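Local coordinates for protein Dot/Icm T4SS effector (Legionella pneumophila, PDB 6VVE) that phosphorylates its substrates as an effector kinase secreted through the Dot/Icm type IV system and switched on by host inositol hexakisphosphate, at residues Pro16-Glu21 with Leu132-Asn137; Leu50-His55 with Glu89-Lys94; Val235-Tyr240 with Leu283-Lys288. One frame throughout, in Å; residues are numbered along the deposited sequence.

Interaction 1: Pro16-Glu21 with Leu132-Asn137; sequences PHYLSE and LWNIKN. With IHP (inositol hexakisphosphate), chain B.
One wall of the inositol hexakisphosphate pocket forms where His17 and Tyr18, in the loop leading to strand 26-30, meet Asn134 of edge strand 132-134 and Lys136 shortly after it. Ile135 N donates to His17 O at 3.1 Å. Lys136 runs extended across the His17 imidazole, its CD 3.7 Å from the ring centroid and almost on the normal, a CH-pi contact that delivers NZ to three phosphate oxygens, O35, O43 and O44. His17 ND1 donates to O25 of inositol hexakisphosphate at 2.7 Å, nearly straight (166°). Tyr18 OH grips O45 of that phosphate at 2.6 Å and also takes a weak bond from Asn134 ND2, whose amide stands 75° to the phenol ring. Spanning three phosphates, Lys136 NZ probably helps to balance their charge together with Lys91, Lys87 and Arg30. Behind the pocket, Tyr18 and Leu132 rest on Ile28 of strand 26-30, Ile135 packs against helix 102-121, and strand 132-134 pairs with strand 142-146.

Interaction 2: Leu50-His55 with Glu89-Lys94; sequences LMWKSH and EDKAMK. With IHP (inositol hexakisphosphate), chain B; ADP (adenosine-5'-diphosphate), chain C.
Lys91 and Trp52 meet where the two antiparallel sheets of the kinase's N-terminal part come together, strand 44-53 from one and strand 91-96 from the other, to build a second wall of the inositol hexakisphosphate pocket. Lys91 can be followed outward. Its CB lies 4.2 Å from Lys53 O; with CG anti to the backbone N (chi1 -178°), the chain heads toward the tryptophan. CD then sits over the face of the five-membered ring, 3.8 Å from its centroid, in a CH-pi contact. A bend at chi3 (68°) turns the end toward the ligand, where CE passes O31 and NZ bonds to both O31 and O26, oxygens of two different phosphates. Trp52 NE1 reaches O26 as well, at 2.8 Å, so one phosphate oxygen is shared by the indole N-H and the amine of the lysine whose chain crosses the ring. Tyr144 adds to both partners, edge-to-face with Trp52 and cation-pi with Lys91. Further along, Ser54 OG bonds to O36 and the backbone N of His55 to O21. A water bridges Lys53 of strand 44-53 and the loop residue Asp90, accepting from Lys53 N and donating to Asp90 O. On the other side of strand 91-96 the chain serves the nucleotide: Lys94 NZ bonds to ADP O1A and forms a salt bridge with Asp207. The imidazole of His55 turns to the carboxylate of Asp90: NE2 donates to OD2 at 2.8 Å, on the anti side of the oxygen and 25° out of the carboxylate plane, while OD2 lies almost in the imidazole plane.

Interaction 3: Val235-Tyr240 with Leu283-Lys288; sequences VYNFIY and LISLPK
The last turn of helix 231-239 lies beside an irregular run of chain, its backbone coming closest where the CA atoms of Asn237 and Ser285 stand 5.6 Å apart. Asn237 bridges them with both ends of its amide. OD1 accepts from Ser285 N at 2.7 Å in a nearly straight bond (172°), while ND2 donates to Ser285 O at 3.1 Å, less linearly and tilted from the amide plane. Two bonds to one residue's N-H and C=O fix the rotation of the amide, and ND2 also binds Leu233 O one turn back in the helix. Ser285 OG donates in turn to Tyr240 O at 2.8 Å, in the carbonyl plane, just where the chain leaves helical geometry. Polar side chains thus join the end of one helix to the approach to another, for Pro287 occupies the N-cap position of helix 288-299 in the helical C-terminal part of the kinase. That proline lies over one face of the Tyr236 ring: Pro287 CD is 4.0 Å from the centroid of the Tyr236 ring, in a CH-pi contact, and Pro287 CG lies near Tyr236 CD1. Tyr236 reaches it with CG anti to the backbone N (chi1 -171°). At the edge of the ring, CE2 meets Ser285 CB at 3.7 Å. On the opposite face lies Tyr240 CB, and the phenol oxygen bonds to Glu163 of helix 159-174, whose carboxylate also receives Lys288 N.

Overall arrangement
Interactions 1 and 2 form two walls of one site. Their centres are 16 Å apart, both touch inositol hexakisphosphate, and Tyr18 OH packs on Trp52 CZ2 at 3.3 Å; along the chain, interaction 2 is nested within the loop closed by interaction 1. Both reach the five-stranded antiparallel sheet, which also carries the ADP contact of Lys94, so activator and nucleotide share one framework, consistent with activation by the inositol phosphate. Interaction 3 follows in sequence and lies across the chain's centre, about 40 Å from interaction 1 and 33 Å from interaction 2 between centres. It touches neither, and joins helices of the C-terminal part.

Interaction 1: Pro16-Glu21 with Leu132-Asn137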
loop_
_atom_site.group_PDB
_atom_site.type_symbol
_atom_site.label_atom_id
_atom_site.label_comp_id
_atom_site.label_asym_id
_atom_site.label_seq_id
_atom_site.Cartn_x
_atom_site.Cartn_y
_atom_site.Cartn_z
ATOM N N PRO A 16 0.550 -23.264 -9.605
ATOM C CA PRO A 16 1.655 -23.301 -10.580
ATOM C C PRO A 16 1.708 -22.081 -11.490
ATOM O O PRO A 16 2.761 -21.809 -12.079
ATOM C CB PRO A 16 1.382 -24.582 -11.386
ATOM C CG PRO A 16 0.535 -25.425 -10.491
ATOM C CD PRO A 16 -0.319 -24.449 -9.705
ATOM N N HIS A 17 0.614 -21.344 -11.625
ATOM C CA HIS A 17 0.582 -20.154 -12.458
ATOM C C HIS A 17 1.068 -18.905 -11.734
ATOM O O HIS A 17 1.036 -17.818 -12.330
ATOM C CB HIS A 17 -0.840 -19.909 -12.970
ATOM C CG HIS A 17 -1.360 -20.989 -13.858
ATOM N ND1 HIS A 17 -2.682 -21.069 -14.237
ATOM C CD2 HIS A 17 -0.736 -22.039 -14.443
ATOM C CE1 HIS A 17 -2.848 -22.118 -15.023
ATOM N NE2 HIS A 17 -1.683 -22.723 -15.163
ATOM N N TYR A 18 1.510 -19.026 -10.476
ATOM C CA TYR A 18 1.850 -17.848 -9.689
ATOM C C TYR A 18 3.048 -18.068 -8.769
ATOM O O TYR A 18 3.855 -17.153 -8.562
ATOM C CB TYR A 18 0.628 -17.405 -8.863
ATOM C CG TYR A 18 -0.509 -16.870 -9.702
ATOM C CD1 TYR A 18 -0.419 -15.620 -10.303
ATOM C CD2 TYR A 18 -1.662 -17.615 -9.906
ATOM C CE1 TYR A 18 -1.458 -15.123 -11.086
ATOM C CE2 TYR A 18 -2.703 -17.132 -10.679
ATOM C CZ TYR A 18 -2.596 -15.879 -11.263
ATOM O OH TYR A 18 -3.624 -15.397 -12.049
ATOM N N LEU A 19 3.183 -19.272 -8.220
ATOM C CA LEU A 19 4.202 -19.543 -7.224
ATOM C C LEU A 19 4.998 -20.777 -7.618
ATOM O O LEU A 19 4.577 -21.572 -8.458
ATOM C CB LEU A 19 3.585 -19.746 -5.831
ATOM C CG LEU A 19 2.821 -18.560 -5.246
ATOM C CD1 LEU A 19 2.035 -18.980 -4.008
ATOM C CD2 LEU A 19 3.770 -17.429 -4.911
ATOM N N SER A 20 6.158 -20.929 -6.983
ATOM C CA SER A 20 6.983 -22.110 -7.201
ATOM C C SER A 20 6.241 -23.365 -6.758
ATOM O O SER A 20 5.457 -23.350 -5.802
ATOM C CB SER A 20 8.301 -21.984 -6.439
ATOM O OG SER A 20 8.060 -21.655 -5.081
ATOM N N GLU A 21 6.494 -24.460 -7.466
ATOM C CA GLU A 21 5.833 -25.727 -7.213
ATOM C C GLU A 21 6.865 -26.813 -6.940
ATOM O O GLU A 21 7.884 -26.883 -7.635
ATOM C CB GLU A 21 4.968 -26.136 -8.419
ATOM C CG GLU A 21 3.637 -26.772 -8.051
ATOM C CD GLU A 21 2.730 -25.814 -7.304
ATOM O OE1 GLU A 21 1.758 -26.277 -6.669
ATOM O OE2 GLU A 21 2.997 -24.593 -7.351
ATOM N N LEU A 132 -1.177 -10.302 -8.167
ATOM C CA LEU A 132 -0.182 -11.344 -8.385
ATOM C C LEU A 132 0.269 -11.348 -9.840
ATOM O O LEU A 132 -0.502 -11.027 -10.752
ATOM C CB LEU A 132 -0.729 -12.730 -8.019
ATOM C CG LEU A 132 -1.232 -12.892 -6.588
ATOM C CD1 LEU A 132 -1.945 -14.236 -6.429
ATOM C CD2 LEU A 132 -0.089 -12.765 -5.599
ATOM N N TRP A 133 1.531 -11.722 -10.040
ATOM C CA TRP A 133 2.111 -11.835 -11.368
ATOM C C TRP A 133 1.825 -13.232 -11.910
ATOM O O TRP A 133 2.216 -14.234 -11.297
ATOM C CB TRP A 133 3.616 -11.580 -11.321
ATOM C CG TRP A 133 3.984 -10.156 -11.081
ATOM C CD1 TRP A 133 4.339 -9.588 -9.892
ATOM C CD2 TRP A 133 4.035 -9.110 -12.059
ATOM N NE1 TRP A 133 4.611 -8.251 -10.073
ATOM C CE2 TRP A 133 4.436 -7.933 -11.393
ATOM C CE3 TRP A 133 3.785 -9.054 -13.430
ATOM C CZ2 TRP A 133 4.586 -6.717 -12.052
ATOM C CZ3 TRP A 133 3.944 -7.842 -14.085
ATOM C CH2 TRP A 133 4.338 -6.692 -13.394
ATOM N N ASN A 134 1.145 -13.293 -13.048
ATOM C CA ASN A 134 0.895 -14.557 -13.725
ATOM C C ASN A 134 2.124 -14.929 -14.542
ATOM O O ASN A 134 2.592 -14.139 -15.376
ATOM C CB ASN A 134 -0.337 -14.446 -14.618
ATOM C CG ASN A 134 -0.812 -15.799 -15.117
ATOM O OD1 ASN A 134 -0.130 -16.462 -15.905
ATOM N ND2 ASN A 134 -1.990 -16.213 -14.664
ATOM N N ILE A 135 2.643 -16.135 -14.311
ATOM C CA ILE A 135 3.933 -16.518 -14.870
ATOM C C ILE A 135 3.868 -17.865 -15.577
ATOM O O ILE A 135 4.904 -18.507 -15.800
ATOM C CB ILE A 135 5.003 -16.553 -13.755
ATOM C CG1 ILE A 135 4.624 -17.622 -12.720
ATOM C CG2 ILE A 135 5.136 -15.195 -13.105
ATOM C CD1 ILE A 135 5.517 -17.655 -11.512
ATOM N N LYS A 136 2.664 -18.301 -15.943
ATOM C CA LYS A 136 2.551 -19.593 -16.620
ATOM C C LYS A 136 3.237 -19.551 -17.983
ATOM O O LYS A 136 3.668 -20.585 -18.497
ATOM C CB LYS A 136 1.087 -20.009 -16.753
ATOM C CG LYS A 136 0.221 -19.123 -17.637
ATOM C CD LYS A 136 -1.254 -19.402 -17.360
ATOM C CE LYS A 136 -2.163 -18.590 -18.275
ATOM N NZ LYS A 136 -3.606 -18.849 -17.999
ATOM N N ASN A 137 3.349 -18.365 -18.586
ATOM C CA ASN A 137 4.217 -18.125 -19.739
ATOM C C ASN A 137 5.282 -17.127 -19.293
ATOM O O ASN A 137 4.973 -15.955 -19.044
ATOM C CB ASN A 137 3.431 -17.590 -20.938
ATOM C CG ASN A 137 4.303 -17.410 -22.177
ATOM O OD1 ASN A 137 5.512 -17.180 -22.078
ATOM N ND2 ASN A 137 3.689 -17.509 -23.353
HETATM C C1 IHP B . -9.403 -16.150 -16.540
HETATM C C2 IHP B . -9.651 -17.073 -17.745
HETATM C C3 IHP B . -8.365 -17.776 -18.184
HETATM C C4 IHP B . -7.746 -18.558 -17.018
HETATM C C5 IHP B . -7.397 -17.595 -15.866
HETATM C C6 IHP B . -8.621 -16.811 -15.397
HETATM O O11 IHP B . -10.653 -15.747 -16.012
HETATM P P1 IHP B . -11.141 -14.203 -16.234
HETATM O O21 IHP B . -11.710 -13.668 -14.943
HETATM O O31 IHP B . -9.978 -13.355 -16.689
HETATM O O41 IHP B . -12.224 -14.175 -17.310
HETATM O O12 IHP B . -10.138 -16.278 -18.798
HETATM P P2 IHP B . -11.530 -16.736 -19.560
HETATM O O22 IHP B . -12.167 -17.881 -18.816
HETATM O O32 IHP B . -12.476 -15.568 -19.586
HETATM O O42 IHP B . -11.197 -17.166 -20.964
HETATM O O13 IHP B . -7.452 -16.795 -18.588
HETATM P P3 IHP B . -6.582 -16.988 -19.966
HETATM O O23 IHP B . -7.150 -18.140 -20.779
HETATM O O33 IHP B . -6.663 -15.697 -20.772
HETATM O O43 IHP B . -5.133 -17.268 -19.633
HETATM O O14 IHP B . -6.589 -19.207 -17.446
HETATM P P4 IHP B . -6.442 -20.808 -17.080
HETATM O O24 IHP B . -7.555 -21.591 -17.725
HETATM O O34 IHP B . -6.546 -20.977 -15.573
HETATM O O44 IHP B . -5.110 -21.322 -17.570
HETATM O O15 IHP B . -6.900 -18.328 -14.789
HETATM P P5 IHP B . -5.321 -18.169 -14.384
HETATM O O25 IHP B . -4.806 -19.490 -13.848
HETATM O O35 IHP B . -4.506 -17.772 -15.586
HETATM O O45 IHP B . -5.198 -17.100 -13.320
HETATM O O16 IHP B . -8.193 -15.784 -14.524
HETATM P P6 IHP B . -8.568 -15.879 -12.922
HETATM O O26 IHP B . -9.174 -14.571 -12.461
HETATM O O36 IHP B . -9.550 -17.000 -12.689
HETATM O O46 IHP B . -7.293 -16.159 -12.152
#

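Interaction 2: Leu50-His55 with Glu89-Lys94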
loop_
_atom_site.group_PDB
_atom_site.type_symbol
_atom_site.label_atom_id
_atom_site.label_comp_id
_atom_site.label_asym_id
_atom_site.label_seq_id
_atom_site.Cartn_x
_atom_site.Cartn_y
_atom_site.Cartn_z
ATOM N N LEU A 50 -8.570 -12.780 0.061
ATOM C CA LEU A 50 -9.169 -12.616 -1.258
ATOM C C LEU A 50 -8.238 -11.775 -2.122
ATOM O O LEU A 50 -7.747 -10.723 -1.681
ATOM C CB LEU A 50 -10.542 -11.961 -1.138
ATOM C CG LEU A 50 -11.215 -11.459 -2.411
ATOM C CD1 LEU A 50 -11.319 -12.540 -3.480
ATOM C CD2 LEU A 50 -12.610 -10.915 -2.069
HETATM N N MSE A 51 -7.993 -12.240 -3.346
HETATM C CA MSE A 51 -7.121 -11.510 -4.273
HETATM C C MSE A 51 -7.922 -10.729 -5.325
HETATM O O MSE A 51 -7.695 -9.537 -5.502
HETATM C CB MSE A 51 -6.150 -12.474 -4.958
HETATM C CG MSE A 51 -5.252 -13.268 -4.007
HETATM SE SE MSE A 51 -4.128 -12.189 -2.812
HETATM C CE MSE A 51 -3.267 -11.029 -4.099
ATOM N N TRP A 52 -8.852 -11.390 -6.012
ATOM C CA TRP A 52 -9.693 -10.718 -6.998
ATOM C C TRP A 52 -10.851 -11.634 -7.379
ATOM O O TRP A 52 -10.883 -12.815 -7.017
ATOM C CB TRP A 52 -8.894 -10.313 -8.245
ATOM C CG TRP A 52 -8.261 -11.462 -8.981
ATOM C CD1 TRP A 52 -8.879 -12.339 -9.828
ATOM C CD2 TRP A 52 -6.879 -11.846 -8.942
ATOM N NE1 TRP A 52 -7.966 -13.250 -10.309
ATOM C CE2 TRP A 52 -6.733 -12.970 -9.778
ATOM C CE3 TRP A 52 -5.753 -11.354 -8.268
ATOM C CZ2 TRP A 52 -5.509 -13.608 -9.963
ATOM C CZ3 TRP A 52 -4.538 -11.983 -8.456
ATOM C CH2 TRP A 52 -4.426 -13.099 -9.299
ATOM N N LYS A 53 -11.806 -11.067 -8.123
ATOM C CA LYS A 53 -12.959 -11.804 -8.621
ATOM C C LYS A 53 -12.661 -12.330 -10.019
ATOM O O LYS A 53 -12.042 -11.643 -10.833
ATOM C CB LYS A 53 -14.203 -10.914 -8.643
ATOM C CG LYS A 53 -15.486 -11.635 -9.054
ATOM C CD LYS A 53 -16.723 -10.787 -8.757
ATOM C CE LYS A 53 -18.017 -11.505 -9.139
ATOM N NZ LYS A 53 -18.458 -12.480 -8.102
ATOM N N SER A 54 -13.106 -13.553 -10.289
ATOM C CA SER A 54 -12.802 -14.254 -11.527
ATOM C C SER A 54 -14.062 -14.472 -12.354
ATOM O O SER A 54 -15.143 -14.709 -11.807
ATOM C CB SER A 54 -12.143 -15.608 -11.231
ATOM O OG SER A 54 -12.175 -16.472 -12.359
ATOM N N HIS A 55 -13.909 -14.400 -13.678
ATOM C CA HIS A 55 -14.980 -14.703 -14.617
ATOM C C HIS A 55 -14.674 -15.944 -15.452
ATOM O O HIS A 55 -15.244 -16.117 -16.532
ATOM C CB HIS A 55 -15.238 -13.505 -15.531
ATOM C CG HIS A 55 -15.859 -12.336 -14.835
ATOM N ND1 HIS A 55 -17.071 -11.805 -15.211
ATOM C CD2 HIS A 55 -15.436 -11.596 -13.783
ATOM C CE1 HIS A 55 -17.370 -10.787 -14.424
ATOM N NE2 HIS A 55 -16.393 -10.639 -13.547
ATOM N N GLU A 89 -14.713 -6.783 -15.989
ATOM C CA GLU A 89 -15.260 -5.628 -15.284
ATOM C C GLU A 89 -14.736 -5.527 -13.855
ATOM O O GLU A 89 -14.840 -4.460 -13.239
ATOM C CB GLU A 89 -16.790 -5.690 -15.277
ATOM C CG GLU A 89 -17.381 -6.691 -14.295
ATOM C CD GLU A 89 -18.891 -6.813 -14.417
ATOM O OE1 GLU A 89 -19.549 -5.801 -14.749
ATOM O OE2 GLU A 89 -19.419 -7.924 -14.195
ATOM N N ASP A 90 -14.170 -6.609 -13.319
ATOM C CA ASP A 90 -13.726 -6.657 -11.936
ATOM C C ASP A 90 -12.220 -6.821 -11.787
ATOM O O ASP A 90 -11.721 -6.787 -10.653
ATOM C CB ASP A 90 -14.421 -7.812 -11.193
ATOM C CG ASP A 90 -15.930 -7.671 -11.177
ATOM O OD1 ASP A 90 -16.419 -6.589 -10.798
ATOM O OD2 ASP A 90 -16.625 -8.637 -11.552
ATOM N N LYS A 91 -11.483 -6.996 -12.883
ATOM C CA LYS A 91 -10.071 -7.335 -12.799
ATOM C C LYS A 91 -9.263 -6.535 -13.805
ATOM O O LYS A 91 -9.606 -6.495 -14.993
ATOM C CB LYS A 91 -9.863 -8.839 -13.043
ATOM C CG LYS A 91 -8.426 -9.296 -12.920
ATOM C CD LYS A 91 -8.319 -10.809 -12.992
ATOM C CE LYS A 91 -8.675 -11.329 -14.373
ATOM N NZ LYS A 91 -8.457 -12.796 -14.484
ATOM N N ALA A 92 -8.188 -5.912 -13.322
ATOM C CA ALA A 92 -7.238 -5.187 -14.154
ATOM C C ALA A 92 -6.023 -6.066 -14.448
ATOM O O ALA A 92 -5.744 -7.034 -13.737
ATOM C CB ALA A 92 -6.795 -3.893 -13.467
HETATM N N MSE A 93 -5.292 -5.701 -15.496
HETATM C CA MSE A 93 -4.170 -6.490 -15.992
HETATM C C MSE A 93 -3.049 -5.572 -16.486
HETATM O O MSE A 93 -3.214 -4.844 -17.467
HETATM C CB MSE A 93 -4.644 -7.406 -17.120
HETATM C CG MSE A 93 -3.609 -8.379 -17.669
HETATM SE SE MSE A 93 -4.417 -9.472 -19.012
HETATM C CE MSE A 93 -3.180 -10.876 -19.323
ATOM N N LYS A 94 -1.910 -5.615 -15.804
ATOM C CA LYS A 94 -0.794 -4.715 -16.075
ATOM C C LYS A 94 0.340 -5.469 -16.758
ATOM O O LYS A 94 0.734 -6.551 -16.311
ATOM C CB LYS A 94 -0.294 -4.068 -14.780
ATOM C CG LYS A 94 0.846 -3.080 -14.966
ATOM C CD LYS A 94 1.025 -2.219 -13.719
ATOM C CE LYS A 94 2.245 -1.315 -13.840
ATOM N NZ LYS A 94 2.383 -0.424 -12.646
HETATM C C1 IHP B . -9.403 -16.150 -16.540
HETATM C C2 IHP B . -9.651 -17.073 -17.745
HETATM C C3 IHP B . -8.365 -17.776 -18.184
HETATM C C4 IHP B . -7.746 -18.558 -17.018
HETATM C C5 IHP B . -7.397 -17.595 -15.866
HETATM C C6 IHP B . -8.621 -16.811 -15.397
HETATM O O11 IHP B . -10.653 -15.747 -16.012
HETATM P P1 IHP B . -11.141 -14.203 -16.234
HETATM O O21 IHP B . -11.710 -13.668 -14.943
HETATM O O31 IHP B . -9.978 -13.355 -16.689
HETATM O O41 IHP B . -12.224 -14.175 -17.310
HETATM O O12 IHP B . -10.138 -16.278 -18.798
HETATM P P2 IHP B . -11.530 -16.736 -19.560
HETATM O O22 IHP B . -12.167 -17.881 -18.816
HETATM O O32 IHP B . -12.476 -15.568 -19.586
HETATM O O42 IHP B . -11.197 -17.166 -20.964
HETATM O O13 IHP B . -7.452 -16.795 -18.588
HETATM P P3 IHP B . -6.582 -16.988 -19.966
HETATM O O23 IHP B . -7.150 -18.140 -20.779
HETATM O O33 IHP B . -6.663 -15.697 -20.772
HETATM O O43 IHP B . -5.133 -17.268 -19.633
HETATM O O14 IHP B . -6.589 -19.207 -17.446
HETATM P P4 IHP B . -6.442 -20.808 -17.080
HETATM O O24 IHP B . -7.555 -21.591 -17.725
HETATM O O34 IHP B . -6.546 -20.977 -15.573
HETATM O O44 IHP B . -5.110 -21.322 -17.570
HETATM O O15 IHP B . -6.900 -18.328 -14.789
HETATM P P5 IHP B . -5.321 -18.169 -14.384
HETATM O O25 IHP B . -4.806 -19.490 -13.848
HETATM O O35 IHP B . -4.506 -17.772 -15.586
HETATM O O45 IHP B . -5.198 -17.100 -13.320
HETATM O O16 IHP B . -8.193 -15.784 -14.524
HETATM P P6 IHP B . -8.568 -15.879 -12.922
HETATM O O26 IHP B . -9.174 -14.571 -12.461
HETATM O O36 IHP B . -9.550 -17.000 -12.689
HETATM O O46 IHP B . -7.293 -16.159 -12.152
HETATM P PB ADP C . 2.042 4.568 -12.627
HETATM O O1B ADP C . 2.095 5.556 -11.478
HETATM O O2B ADP C . 1.441 5.139 -13.884
HETATM O O3B ADP C . 3.324 3.783 -12.844
HETATM P PA ADP C . 0.364 2.320 -13.079
HETATM O O1A ADP C . 0.123 1.126 -12.194
HETATM O O2A ADP C . 1.235 2.179 -14.298
HETATM O O3A ADP C . 0.977 3.461 -12.123
HETATM O "O5'" ADP C . -1.076 2.851 -13.536
HETATM C "C5'" ADP C . -1.239 3.724 -14.641
HETATM C "C4'" ADP C . -2.698 4.064 -14.800
HETATM O "O4'" ADP C . -3.496 2.890 -15.047
HETATM C "C3'" ADP C . -3.305 4.754 -13.555
HETATM O "O3'" ADP C . -3.175 6.150 -13.568
HETATM C "C2'" ADP C . -4.781 4.305 -13.610
HETATM O "O2'" ADP C . -5.555 5.257 -14.314
HETATM C "C1'" ADP C . -4.755 2.964 -14.365
HETATM N N9 ADP C . -4.886 1.884 -13.366
HETATM C C8 ADP C . -3.855 1.279 -12.737
HETATM N N7 ADP C . -4.310 0.339 -11.868
HETATM C C5 ADP C . -5.652 0.344 -11.944
HETATM C C6 ADP C . -6.749 -0.400 -11.297
HETATM N N6 ADP C . -6.472 -1.356 -10.390
HETATM N N1 ADP C . -8.024 -0.099 -11.650
HETATM C C2 ADP C . -8.303 0.860 -12.564
HETATM N N3 ADP C . -7.345 1.570 -13.187
HETATM C C4 ADP C . -6.030 1.362 -12.930
HETATM O O HOH W 1 -11.597 -8.175 -8.370
#

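Interaction 3: Val235-Tyr240 with Leu283-Lys288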
loop_
_atom_site.group_PDB
_atom_site.type_symbol
_atom_site.label_atom_id
_atom_site.label_comp_id
_atom_site.label_asym_id
_atom_site.label_seq_id
_atom_site.Cartn_x
_atom_site.Cartn_y
_atom_site.Cartn_z
ATOM N N VAL A 235 1.915 12.718 2.782
ATOM C CA VAL A 235 0.684 12.733 1.998
ATOM C C VAL A 235 -0.337 13.669 2.636
ATOM O O VAL A 235 -0.934 14.526 1.965
ATOM C CB VAL A 235 0.125 11.306 1.850
ATOM C CG1 VAL A 235 -1.203 11.330 1.113
ATOM C CG2 VAL A 235 1.126 10.408 1.131
ATOM N N TYR A 236 -0.547 13.528 3.947
ATOM C CA TYR A 236 -1.581 14.319 4.602
ATOM C C TYR A 236 -1.260 15.811 4.557
ATOM O O TYR A 236 -2.127 16.635 4.249
ATOM C CB TYR A 236 -1.763 13.873 6.047
ATOM C CG TYR A 236 -2.963 14.522 6.691
ATOM C CD1 TYR A 236 -4.241 14.008 6.496
ATOM C CD2 TYR A 236 -2.825 15.648 7.494
ATOM C CE1 TYR A 236 -5.348 14.601 7.083
ATOM C CE2 TYR A 236 -3.927 16.239 8.091
ATOM C CZ TYR A 236 -5.183 15.718 7.872
ATOM O OH TYR A 236 -6.285 16.306 8.447
ATOM N N ASN A 237 -0.015 16.174 4.879
ATOM C CA ASN A 237 0.349 17.589 4.931
ATOM C C ASN A 237 0.365 18.220 3.545
ATOM O O ASN A 237 0.079 19.408 3.415
ATOM C CB ASN A 237 1.708 17.764 5.608
ATOM C CG ASN A 237 1.598 17.785 7.120
ATOM O OD1 ASN A 237 1.615 18.852 7.741
ATOM N ND2 ASN A 237 1.467 16.608 7.723
ATOM N N PHE A 238 0.699 17.450 2.507
ATOM C CA PHE A 238 0.639 17.989 1.152
ATOM C C PHE A 238 -0.789 18.364 0.782
ATOM O O PHE A 238 -1.020 19.393 0.136
ATOM C CB PHE A 238 1.191 16.977 0.148
ATOM C CG PHE A 238 1.113 17.446 -1.281
ATOM C CD1 PHE A 238 2.013 18.378 -1.768
ATOM C CD2 PHE A 238 0.133 16.958 -2.134
ATOM C CE1 PHE A 238 1.943 18.822 -3.079
ATOM C CE2 PHE A 238 0.062 17.395 -3.453
ATOM C CZ PHE A 238 0.973 18.329 -3.921
ATOM N N ILE A 239 -1.767 17.543 1.197
ATOM C CA ILE A 239 -3.158 17.785 0.823
ATOM C C ILE A 239 -3.804 18.788 1.771
ATOM O O ILE A 239 -4.602 19.634 1.349
ATOM C CB ILE A 239 -3.923 16.451 0.791
ATOM C CG1 ILE A 239 -3.251 15.476 -0.184
ATOM C CG2 ILE A 239 -5.370 16.663 0.414
ATOM C CD1 ILE A 239 -3.882 14.090 -0.207
ATOM N N TYR A 240 -3.521 18.687 3.070
ATOM C CA TYR A 240 -4.117 19.556 4.091
ATOM C C TYR A 240 -2.997 20.191 4.896
ATOM O O TYR A 240 -2.834 19.919 6.089
ATOM C CB TYR A 240 -5.068 18.779 5.008
ATOM C CG TYR A 240 -6.170 18.063 4.274
ATOM C CD1 TYR A 240 -7.170 18.775 3.611
ATOM C CD2 TYR A 240 -6.219 16.675 4.240
ATOM C CE1 TYR A 240 -8.175 18.123 2.927
ATOM C CE2 TYR A 240 -7.226 16.011 3.561
ATOM C CZ TYR A 240 -8.204 16.735 2.909
ATOM O OH TYR A 240 -9.197 16.079 2.231
ATOM N N LEU A 283 3.201 23.707 13.025
ATOM C CA LEU A 283 4.190 23.414 11.999
ATOM C C LEU A 283 3.751 22.308 11.050
ATOM O O LEU A 283 4.130 22.327 9.874
ATOM C CB LEU A 283 5.516 23.012 12.650
ATOM C CG LEU A 283 6.124 24.020 13.630
ATOM C CD1 LEU A 283 7.483 23.517 14.104
ATOM C CD2 LEU A 283 6.239 25.389 13.004
ATOM N N ILE A 284 2.987 21.335 11.539
ATOM C CA ILE A 284 2.515 20.220 10.740
ATOM C C ILE A 284 1.027 20.028 11.007
ATOM O O ILE A 284 0.478 20.494 12.009
ATOM C CB ILE A 284 3.279 18.913 11.038
ATOM C CG1 ILE A 284 3.069 18.487 12.494
ATOM C CG2 ILE A 284 4.751 19.086 10.759
ATOM C CD1 ILE A 284 3.611 17.098 12.811
ATOM N N SER A 285 0.381 19.320 10.095
ATOM C CA SER A 285 -1.001 18.893 10.248
ATOM C C SER A 285 -1.039 17.413 10.614
ATOM O O SER A 285 -0.095 16.658 10.362
ATOM C CB SER A 285 -1.792 19.132 8.956
ATOM O OG SER A 285 -1.788 20.506 8.632
ATOM N N LEU A 286 -2.154 17.001 11.200
ATOM C CA LEU A 286 -2.369 15.613 11.569
ATOM C C LEU A 286 -3.823 15.255 11.283
ATOM O O LEU A 286 -4.705 16.104 11.437
ATOM C CB LEU A 286 -2.066 15.367 13.055
ATOM C CG LEU A 286 -0.636 15.591 13.527
ATOM C CD1 LEU A 286 -0.570 15.474 15.043
ATOM C CD2 LEU A 286 0.310 14.610 12.871
ATOM N N PRO A 287 -4.086 14.016 10.870
ATOM C CA PRO A 287 -5.487 13.577 10.754
ATOM C C PRO A 287 -6.228 13.852 12.051
ATOM O O PRO A 287 -5.669 13.740 13.143
ATOM C CB PRO A 287 -5.366 12.075 10.468
ATOM C CG PRO A 287 -4.024 11.932 9.809
ATOM C CD PRO A 287 -3.138 12.952 10.484
ATOM N N LYS A 288 -7.503 14.221 11.922
ATOM C CA LYS A 288 -8.271 14.641 13.089
ATOM C C LYS A 288 -8.235 13.593 14.195
ATOM O O LYS A 288 -8.068 13.929 15.371
ATOM C CB LYS A 288 -9.715 14.942 12.683
ATOM C CG LYS A 288 -10.481 15.759 13.709
ATOM C CD LYS A 288 -11.935 15.958 13.290
ATOM C CE LYS A 288 -12.551 17.166 13.983
ATOM N NZ LYS A 288 -12.425 17.097 15.464
#